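Local coordinates for protein ethyl acetate hydrolase (Pseudomonas veronii, PDB 5EFZ) that hydrolyses ethyl acetate to ethanol and acetate, a step in the bacterial breakdown of short-chain methyl ketones, and folds as a homodimeric alpha/beta hydrolase, at residues A115-A120 with D262-L267; V122-D127 with G150-Q155; I190-I195 with T268-W273. All blocks are in the same frame, centred on the assembly; numbering follows the deposited sequence.

Interaction 1. Residues A115-A120 with D262-L267; sequences AGPGFA and DPNNLL. With EDO (1,2-ethanediol), chain L.
The carboxamide of Asn264 lies over one face of the peptide joining Gly116 to Pro117. Atom ND2 stands 3.8 Å from Gly116 C, nearly straight above it, and the two flat groups are tilted by about 28°. Toward the proline, Asn264 ND2 comes within 4.1 Å of Pro117 CD. At the oxygen edge of the same peptide sits a 1,2-ethanediol, probably from the crystallisation liquor, whose C2 is 3.3 Å from Gly116 O. No hydrogen bond crosses directly between the segments; the amide nitrogen donates instead to Gly204 O, and its approach to the peptide is packing.

The diol links the two backbones. Its O2 donates to Phe119 O at 2.7 Å and its O1 to Asn264 O at 3.1 Å, while Phe119 CB packs on diol C2 at 3.6 Å; the diol is also hydrogen-bonded to Thr268 OG1. In the alpha/beta-hydrolase fold this is a surface meeting of the loop that follows strand 92-96 with the start of helix 263-274, part of the helical insertion between strands 170-174 and 296-300. On the loop side, a 3-10 turn at Pro117 and Gly118 follows Gly116, whose positive phi of 57° suits glycine; a beta carbon there would clash with Pro117 CD. On the helix side, Asp262 is the N-cap: Asn265 N donates to Asp262 OD2 at 3.0 Å, meeting it on the anti side and 33° out of the carboxylate plane. The other carboxylate oxygen, Asp262 OD1, is hydrogen-bonded to Tyr206 OH, which also pairs with Asn264 N.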
loop_
_atom_site.group_PDB
_atom_site.type_symbol
_atom_site.label_atom_id
_atom_site.label_comp_id
_atom_site.label_asym_id
_atom_site.label_seq_id
_atom_site.Cartn_x
_atom_site.Cartn_y
_atom_site.Cartn_z
ATOM N N ALA A 115 -7.424 -32.021 -8.263
ATOM C CA ALA A 115 -6.585 -32.035 -7.068
ATOM C C ALA A 115 -5.443 -31.012 -7.125
ATOM O O ALA A 115 -4.780 -30.874 -8.163
ATOM C CB ALA A 115 -6.012 -33.471 -6.859
ATOM N N GLY A 116 -5.216 -30.298 -6.019
ATOM C CA GLY A 116 -4.024 -29.465 -5.876
ATOM C C GLY A 116 -3.920 -28.435 -6.993
ATOM O O GLY A 116 -4.880 -27.671 -7.214
ATOM N N PRO A 117 -2.782 -28.426 -7.727
ATOM C CA PRO A 117 -2.537 -27.490 -8.834
ATOM C C PRO A 117 -3.576 -27.656 -9.930
ATOM O O PRO A 117 -3.756 -26.750 -10.739
ATOM C CB PRO A 117 -1.150 -27.913 -9.378
ATOM C CG PRO A 117 -0.567 -28.779 -8.361
ATOM C CD PRO A 117 -1.677 -29.396 -7.580
ATOM N N GLY A 118 -4.226 -28.816 -9.977
ATOM C CA GLY A 118 -5.260 -29.060 -10.978
ATOM C C GLY A 118 -6.598 -28.353 -10.735
ATOM O O GLY A 118 -7.462 -28.368 -11.617
ATOM N N PHE A 119 -6.782 -27.748 -9.560
ATOM C CA PHE A 119 -8.094 -27.160 -9.216
ATOM C C PHE A 119 -8.476 -26.064 -10.203
ATOM O O PHE A 119 -7.618 -25.338 -10.710
ATOM C CB PHE A 119 -8.111 -26.600 -7.794
ATOM C CG PHE A 119 -9.521 -26.453 -7.218
ATOM C CD1 PHE A 119 -10.277 -27.587 -6.912
ATOM C CD2 PHE A 119 -10.080 -25.187 -7.005
ATOM C CE1 PHE A 119 -11.581 -27.490 -6.383
ATOM C CE2 PHE A 119 -11.396 -25.059 -6.450
ATOM C CZ PHE A 119 -12.147 -26.214 -6.149
ATOM N N ALA A 120 -9.761 -25.971 -10.502
ATOM C CA ALA A 120 -10.231 -25.081 -11.566
ATOM C C ALA A 120 -10.196 -23.614 -11.152
ATOM O O ALA A 120 -10.140 -23.289 -9.967
ATOM C CB ALA A 120 -11.663 -25.465 -11.988
ATOM N N ASP A 262 -3.229 -23.092 3.284
ATOM C CA ASP A 262 -2.758 -23.834 2.120
ATOM C C ASP A 262 -2.501 -22.895 0.937
ATOM O O ASP A 262 -3.404 -22.198 0.507
ATOM C CB ASP A 262 -3.785 -24.880 1.708
ATOM C CG ASP A 262 -3.317 -25.684 0.508
ATOM O OD1 ASP A 262 -2.301 -26.415 0.666
ATOM O OD2 ASP A 262 -3.973 -25.593 -0.566
ATOM N N PRO A 263 -1.276 -22.889 0.401
ATOM C CA PRO A 263 -0.960 -21.976 -0.709
ATOM C C PRO A 263 -1.898 -22.149 -1.920
ATOM O O PRO A 263 -2.355 -21.129 -2.451
ATOM C CB PRO A 263 0.489 -22.363 -1.078
ATOM C CG PRO A 263 1.092 -22.859 0.205
ATOM C CD PRO A 263 -0.070 -23.540 0.958
ATOM N N ASN A 264 -2.211 -23.384 -2.325
ATOM C CA ASN A 264 -3.100 -23.552 -3.482
ATOM C C ASN A 264 -4.483 -22.946 -3.205
ATOM O O ASN A 264 -5.054 -22.270 -4.071
ATOM C CB ASN A 264 -3.248 -25.015 -3.878
ATOM C CG ASN A 264 -1.990 -25.551 -4.560
ATOM O OD1 ASN A 264 -1.271 -24.805 -5.239
ATOM N ND2 ASN A 264 -1.701 -26.814 -4.336
ATOM N N ASN A 265 -5.032 -23.173 -2.016
ATOM C CA ASN A 265 -6.328 -22.519 -1.694
ATOM C C ASN A 265 -6.275 -20.975 -1.715
ATOM O O ASN A 265 -7.201 -20.289 -2.208
ATOM C CB ASN A 265 -6.839 -22.975 -0.321
ATOM C CG ASN A 265 -7.240 -24.429 -0.291
ATOM O OD1 ASN A 265 -7.396 -25.097 -1.339
ATOM N ND2 ASN A 265 -7.381 -24.962 0.932
ATOM N N LEU A 266 -5.217 -20.392 -1.172
ATOM C CA LEU A 266 -5.090 -18.940 -1.211
ATOM C C LEU A 266 -5.051 -18.433 -2.670
ATOM O O LEU A 266 -5.655 -17.394 -2.992
ATOM C CB LEU A 266 -3.822 -18.479 -0.452
ATOM C CG LEU A 266 -3.854 -18.758 1.054
ATOM C CD1 LEU A 266 -2.534 -18.312 1.705
ATOM C CD2 LEU A 266 -5.025 -18.008 1.702
ATOM N N LEU A 267 -4.353 -19.150 -3.541
ATOM C CA LEU A 267 -4.255 -18.734 -4.952
ATOM C C LEU A 267 -5.623 -18.852 -5.647
ATOM O O LEU A 267 -5.976 -18.019 -6.495
ATOM C CB LEU A 267 -3.204 -19.578 -5.699
ATOM C CG LEU A 267 -1.748 -19.422 -5.210
ATOM C CD1 LEU A 267 -0.816 -20.234 -6.129
ATOM C CD2 LEU A 267 -1.307 -17.980 -5.167
HETATM C C1 EDO L . -5.009 -24.286 -7.296
HETATM O O1 EDO L . -4.834 -22.855 -7.132
HETATM C C2 EDO L . -5.223 -24.747 -8.748
HETATM O O2 EDO L . -5.645 -23.734 -9.684
#

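Interaction 2. Residues V122-D127 with G150-Q155; sequences VRIGDD and GSMGAQ. With ACT (acetate ion), chain O.
Ile124 reaches helix 152-163 with two branches. Its CD1 lies 3.6 Å from Gln155 OE1 and also touches Gln155 CB, while CG2 rests 3.8 Å from the backbone Gln155 O; the two side chains cross at about a right angle. The same Ile124 CD1 meets Met152 CE at 4.1 Å, because the methionine bends at its last torsion (chi3 76°). With an alanine in place of Ile124, Met152 CE and the Gln155 amide would probably lose their shared apolar neighbour, leaving a gap between the helix starts and the methionine end freer to turn.

Behind these contacts, Gln155 is fixed by its other amide atom: NE2 donates to Trp273 O, whereas the buried OE1 has no polar partner in the model. Ile124 opens helix 124-139 just after the N-cap Arg123, whose backbone N donates to Asp126 OD2 at 2.8 Å, a nearly straight bond (171°). The opposite helix starts at a nucleophile elbow, the sharp strand-to-helix turn of alpha/beta hydrolases. Ser151, the inferred nucleophile, has a positive phi there, and a beta carbon on Gly153 would clash with Gly150 N.

An acetate ion, probably from the crystallisation liquor, lies against this turn. Its OXT accepts from Met152 N at 3.2 Å, again almost straight (173°), and the ion is also hydrogen-bonded to Tyr68 N and His334 NE2. Two backbone N-H donors on one acetate beside Ser151 are consistent with an oxyanion hole. Met152 thus has two roles: its apolar end packs on Ile124, and its backbone amide faces the probable site of acetyl-ester hydrolysis.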
loop_
_atom_site.group_PDB
_atom_site.type_symbol
_atom_site.label_atom_id
_atom_site.label_comp_id
_atom_site.label_asym_id
_atom_site.label_seq_id
_atom_site.Cartn_x
_atom_site.Cartn_y
_atom_site.Cartn_z
ATOM N N VAL A 122 -12.093 -20.630 -10.324
ATOM C CA VAL A 122 -13.459 -20.392 -9.878
ATOM C C VAL A 122 -13.724 -18.877 -9.804
ATOM O O VAL A 122 -12.865 -18.103 -9.356
ATOM C CB VAL A 122 -13.701 -21.047 -8.513
ATOM C CG1 VAL A 122 -15.133 -20.810 -8.023
ATOM C CG2 VAL A 122 -13.417 -22.558 -8.596
ATOM N N ARG A 123 -14.893 -18.458 -10.275
ATOM C CA ARG A 123 -15.262 -17.048 -10.261
ATOM C C ARG A 123 -16.304 -16.758 -9.168
ATOM O O ARG A 123 -16.990 -17.676 -8.683
ATOM C CB ARG A 123 -15.817 -16.606 -11.640
ATOM C CG ARG A 123 -14.753 -16.505 -12.765
ATOM C CD ARG A 123 -15.402 -16.054 -14.091
ATOM N NE ARG A 123 -14.386 -15.868 -15.145
ATOM C CZ ARG A 123 -13.703 -14.741 -15.358
ATOM N NH1 ARG A 123 -13.897 -13.673 -14.599
ATOM N NH2 ARG A 123 -12.815 -14.691 -16.351
ATOM N N ILE A 124 -16.417 -15.481 -8.803
ATOM C CA ILE A 124 -17.449 -15.039 -7.855
ATOM C C ILE A 124 -18.825 -15.557 -8.289
ATOM O O ILE A 124 -19.608 -16.038 -7.455
ATOM C CB ILE A 124 -17.477 -13.510 -7.747
ATOM C CG1 ILE A 124 -16.164 -12.979 -7.128
ATOM C CG2 ILE A 124 -18.702 -13.035 -6.934
ATOM C CD1 ILE A 124 -15.963 -13.316 -5.650
ATOM N N GLY A 125 -19.106 -15.499 -9.592
ATOM C CA GLY A 125 -20.401 -15.965 -10.085
ATOM C C GLY A 125 -20.649 -17.453 -9.831
ATOM O O GLY A 125 -21.805 -17.885 -9.661
ATOM N N ASP A 126 -19.581 -18.259 -9.815
ATOM C CA ASP A 126 -19.737 -19.681 -9.510
ATOM C C ASP A 126 -20.175 -19.875 -8.058
ATOM O O ASP A 126 -21.059 -20.669 -7.799
ATOM C CB ASP A 126 -18.423 -20.449 -9.783
ATOM C CG ASP A 126 -17.993 -20.373 -11.251
ATOM O OD1 ASP A 126 -18.853 -20.562 -12.146
ATOM O OD2 ASP A 126 -16.780 -20.131 -11.515
ATOM N N ASP A 127 -19.557 -19.165 -7.107
ATOM C CA ASP A 127 -20.033 -19.191 -5.719
ATOM C C ASP A 127 -21.510 -18.817 -5.584
ATOM O O ASP A 127 -22.289 -19.481 -4.874
ATOM C CB ASP A 127 -19.214 -18.236 -4.854
ATOM C CG ASP A 127 -17.845 -18.817 -4.489
ATOM O OD1 ASP A 127 -17.806 -19.809 -3.734
ATOM O OD2 ASP A 127 -16.812 -18.271 -4.931
ATOM N N GLY A 150 -18.122 -8.929 3.670
ATOM C CA GLY A 150 -17.052 -7.952 3.587
ATOM C C GLY A 150 -16.000 -8.418 2.604
ATOM O O GLY A 150 -15.723 -9.615 2.505
ATOM N N SER A 151 -15.451 -7.451 1.889
ATOM C CA SER A 151 -14.403 -7.645 0.870
ATOM C C SER A 151 -14.815 -8.684 -0.188
ATOM O O SER A 151 -15.721 -8.396 -0.959
ATOM C CB SER A 151 -13.083 -8.008 1.520
ATOM O OG SER A 151 -12.048 -7.835 0.558
ATOM N N MET A 152 -14.155 -9.848 -0.286
ATOM C CA MET A 152 -14.680 -10.873 -1.219
ATOM C C MET A 152 -16.125 -11.259 -0.905
ATOM O O MET A 152 -16.882 -11.652 -1.805
ATOM C CB MET A 152 -13.831 -12.146 -1.194
ATOM C CG MET A 152 -12.474 -11.952 -1.810
ATOM S SD MET A 152 -11.648 -13.544 -2.070
ATOM C CE MET A 152 -12.541 -14.096 -3.521
ATOM N N GLY A 153 -16.489 -11.166 0.369
ATOM C CA GLY A 153 -17.878 -11.341 0.791
ATOM C C GLY A 153 -18.798 -10.275 0.184
ATOM O O GLY A 153 -19.945 -10.564 -0.143
ATOM N N ALA A 154 -18.293 -9.049 0.064
ATOM C CA ALA A 154 -18.999 -7.947 -0.597
ATOM C C ALA A 154 -19.074 -8.183 -2.109
ATOM O O ALA A 154 -20.089 -7.877 -2.765
ATOM C CB ALA A 154 -18.293 -6.594 -0.303
ATOM N N GLN A 155 -17.996 -8.690 -2.694
ATOM C CA GLN A 155 -18.057 -9.048 -4.109
ATOM C C GLN A 155 -19.177 -10.035 -4.393
ATOM O O GLN A 155 -19.924 -9.858 -5.359
ATOM C CB GLN A 155 -16.740 -9.677 -4.551
ATOM C CG GLN A 155 -15.550 -8.694 -4.566
ATOM C CD GLN A 155 -14.294 -9.389 -5.090
ATOM O OE1 GLN A 155 -13.941 -10.469 -4.611
ATOM N NE2 GLN A 155 -13.660 -8.803 -6.114
HETATM C C ACT O . -10.704 -10.084 2.151
HETATM O O ACT O . -10.217 -8.988 1.753
HETATM O OXT ACT O . -11.554 -10.661 1.392
HETATM C CH3 ACT O . -10.307 -10.645 3.474
#

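Interaction 3. Residues I190-I195 with T268-W273; sequences ILIEAI and TMAWKW
Leu191 and Ile192 of helix 182-196 pack against Trp273 and Ala270 of helix 263-274, a helix-to-helix contact within the helical insertion between strands 170-174 and 296-300 of the alpha/beta-hydrolase fold. The backbones are nearest at Ile192 and Ala270, whose CA atoms are 7.1 Å apart.

The contact across the segments is apolar. At its closest backbone approach the small side chain belongs to Ala270: its CB takes Ile192 CG1 at 3.6 Å and Ile192 CD1 at 3.8 Å, so that both carbons of the ethyl branch lie against one methyl. Ile192 CG1 is turned away from its own carbonyl carbon (chi1 -72°), which carries the ethyl branch across to the alanine.

The aromatic part is the meeting of Leu191 with the six-membered ring of Trp273, the two side chains crossing at about a right angle. For the tryptophan, chi1 of 167° and chi2 of 16° put CD1 roughly eclipsed with its own CA, and the benzo part of the indole therefore extends away from its backbone toward helix 182-196.

Polar groups look elsewhere. Trp273 NE1 donates to Asp184 OD2, a bond that helps fix how the indole is turned, and the ring also meets Tyr68. Glu193 OE1 forms a salt bridge with Lys221 NZ of the second subunit, bringing helix 182-196 to the dimer interface. The side chain of Trp273 comes within about 5 Å of that of Ser151, the inferred nucleophile, so the indole joins this packing to the neighbourhood of the active site. Leu191 CD1 sits 3.7 Å from both Trp273 CZ3 and Trp273 CH2, touching the indole at its outer carbons.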
loop_
_atom_site.group_PDB
_atom_site.type_symbol
_atom_site.label_atom_id
_atom_site.label_comp_id
_atom_site.label_asym_id
_atom_site.label_seq_id
_atom_site.Cartn_x
_atom_site.Cartn_y
_atom_site.Cartn_z
ATOM N N ILE A 190 0.662 -9.092 -6.735
ATOM C CA ILE A 190 1.875 -9.051 -5.917
ATOM C C ILE A 190 1.760 -10.036 -4.769
ATOM O O ILE A 190 2.732 -10.697 -4.415
ATOM C CB ILE A 190 2.127 -7.604 -5.394
ATOM C CG1 ILE A 190 2.538 -6.740 -6.620
ATOM C CG2 ILE A 190 3.213 -7.598 -4.257
ATOM C CD1 ILE A 190 2.567 -5.198 -6.343
ATOM N N LEU A 191 0.563 -10.138 -4.188
ATOM C CA LEU A 191 0.313 -11.146 -3.127
ATOM C C LEU A 191 0.510 -12.564 -3.627
ATOM O O LEU A 191 1.019 -13.434 -2.902
ATOM C CB LEU A 191 -1.097 -11.026 -2.578
ATOM C CG LEU A 191 -1.429 -9.881 -1.628
ATOM C CD1 LEU A 191 -2.962 -9.914 -1.375
ATOM C CD2 LEU A 191 -0.632 -10.013 -0.305
ATOM N N ILE A 192 0.012 -12.820 -4.830
ATOM C CA ILE A 192 0.177 -14.144 -5.451
ATOM C C ILE A 192 1.661 -14.444 -5.671
ATOM O O ILE A 192 2.147 -15.550 -5.370
ATOM C CB ILE A 192 -0.578 -14.231 -6.793
ATOM C CG1 ILE A 192 -2.108 -14.281 -6.525
ATOM C CG2 ILE A 192 -0.122 -15.459 -7.618
ATOM C CD1 ILE A 192 -2.996 -14.010 -7.795
ATOM N N GLU A 193 2.390 -13.466 -6.191
ATOM C CA GLU A 193 3.798 -13.728 -6.508
ATOM C C GLU A 193 4.626 -13.951 -5.242
ATOM O O GLU A 193 5.646 -14.641 -5.284
ATOM C CB GLU A 193 4.363 -12.596 -7.367
ATOM C CG GLU A 193 3.771 -12.675 -8.782
ATOM C CD GLU A 193 4.116 -11.515 -9.688
ATOM O OE1 GLU A 193 4.643 -10.485 -9.198
ATOM O OE2 GLU A 193 3.832 -11.644 -10.912
ATOM N N ALA A 194 4.204 -13.376 -4.125
ATOM C CA ALA A 194 4.918 -13.616 -2.867
ATOM C C ALA A 194 4.967 -15.124 -2.575
ATOM O O ALA A 194 5.962 -15.668 -2.085
ATOM C CB ALA A 194 4.234 -12.883 -1.730
ATOM N N ILE A 195 3.869 -15.795 -2.898
ATOM C CA ILE A 195 3.781 -17.224 -2.727
ATOM C C ILE A 195 4.449 -17.969 -3.871
ATOM O O ILE A 195 5.263 -18.857 -3.623
ATOM C CB ILE A 195 2.332 -17.666 -2.626
ATOM C CG1 ILE A 195 1.765 -17.171 -1.289
ATOM C CG2 ILE A 195 2.228 -19.184 -2.739
ATOM C CD1 ILE A 195 0.248 -17.376 -1.181
ATOM N N THR A 268 -6.408 -19.864 -5.280
ATOM C CA THR A 268 -7.765 -19.982 -5.840
ATOM C C THR A 268 -8.603 -18.759 -5.464
ATOM O O THR A 268 -9.298 -18.191 -6.304
ATOM C CB THR A 268 -8.481 -21.272 -5.347
ATOM O OG1 THR A 268 -7.701 -22.408 -5.745
ATOM C CG2 THR A 268 -9.868 -21.431 -5.948
ATOM N N MET A 269 -8.544 -18.372 -4.196
ATOM C CA MET A 269 -9.352 -17.246 -3.739
ATOM C C MET A 269 -8.808 -15.947 -4.309
ATOM O O MET A 269 -9.570 -15.076 -4.683
ATOM C CB MET A 269 -9.408 -17.228 -2.203
ATOM C CG MET A 269 -10.320 -18.374 -1.637
ATOM S SD MET A 269 -10.298 -18.390 0.184
ATOM C CE MET A 269 -8.690 -19.141 0.512
ATOM N N ALA A 270 -7.481 -15.823 -4.388
ATOM C CA ALA A 270 -6.870 -14.652 -4.991
ATOM C C ALA A 270 -7.256 -14.465 -6.479
ATOM O O ALA A 270 -7.557 -13.337 -6.912
ATOM C CB ALA A 270 -5.305 -14.725 -4.839
ATOM N N TRP A 271 -7.224 -15.544 -7.264
ATOM C CA TRP A 271 -7.586 -15.459 -8.692
ATOM C C TRP A 271 -9.030 -14.970 -8.811
ATOM O O TRP A 271 -9.384 -14.156 -9.674
ATOM C CB TRP A 271 -7.440 -16.841 -9.376
ATOM C CG TRP A 271 -7.612 -16.838 -10.892
ATOM C CD1 TRP A 271 -6.606 -16.797 -11.843
ATOM C CD2 TRP A 271 -8.840 -16.934 -11.613
ATOM N NE1 TRP A 271 -7.156 -16.843 -13.106
ATOM C CE2 TRP A 271 -8.525 -16.927 -12.988
ATOM C CE3 TRP A 271 -10.188 -17.027 -11.224
ATOM C CZ2 TRP A 271 -9.502 -16.987 -13.978
ATOM C CZ3 TRP A 271 -11.170 -17.075 -12.212
ATOM C CH2 TRP A 271 -10.821 -17.068 -13.571
ATOM N N LYS A 272 -9.860 -15.503 -7.929
ATOM C CA LYS A 272 -11.288 -15.206 -7.934
ATOM C C LYS A 272 -11.498 -13.718 -7.598
ATOM O O LYS A 272 -12.251 -13.001 -8.264
ATOM C CB LYS A 272 -12.006 -16.091 -6.917
ATOM C CG LYS A 272 -13.525 -15.904 -6.892
ATOM C CD LYS A 272 -14.155 -16.629 -5.683
ATOM C CE LYS A 272 -13.735 -18.101 -5.564
ATOM N NZ LYS A 272 -14.558 -18.689 -4.431
ATOM N N TRP A 273 -10.859 -13.306 -6.510
ATOM C CA TRP A 273 -10.912 -11.926 -6.028
ATOM C C TRP A 273 -10.509 -10.956 -7.143
ATOM O O TRP A 273 -11.179 -9.941 -7.378
ATOM C CB TRP A 273 -9.988 -11.818 -4.796
ATOM C CG TRP A 273 -9.613 -10.448 -4.253
ATOM C CD1 TRP A 273 -10.196 -9.223 -4.502
ATOM C CD2 TRP A 273 -8.519 -10.201 -3.358
ATOM N NE1 TRP A 273 -9.500 -8.225 -3.801
ATOM C CE2 TRP A 273 -8.478 -8.813 -3.095
ATOM C CE3 TRP A 273 -7.561 -11.032 -2.768
ATOM C CZ2 TRP A 273 -7.506 -8.235 -2.250
ATOM C CZ3 TRP A 273 -6.588 -10.454 -1.934
ATOM C CH2 TRP A 273 -6.580 -9.073 -1.685
#

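Overall arrangement
Interaction 1 is a surface contact bridged partly by a diol probably from the crystallisation liquor, whereas interactions 2 and 3 are buried and mainly apolar. Helix 263-274 is common to interactions 1 and 3, whose centres are about 11 Å apart; Leu267 CD2 packs on Ile192 CG2 at 3.7 Å, joining them directly. Interaction 2 lies deepest, about 6 Å from the chain centre, and packs the start of helix 124-139 on the helix that begins at the nucleophile elbow. It is tied to interaction 3 by a probable hydrogen bond from Gln155 NE2 to Trp273 O. The chemistry thus shifts from backbone-to-diol bonds at the surface, through hydrophobic helix packing, to backbone donors at the catalytic turn.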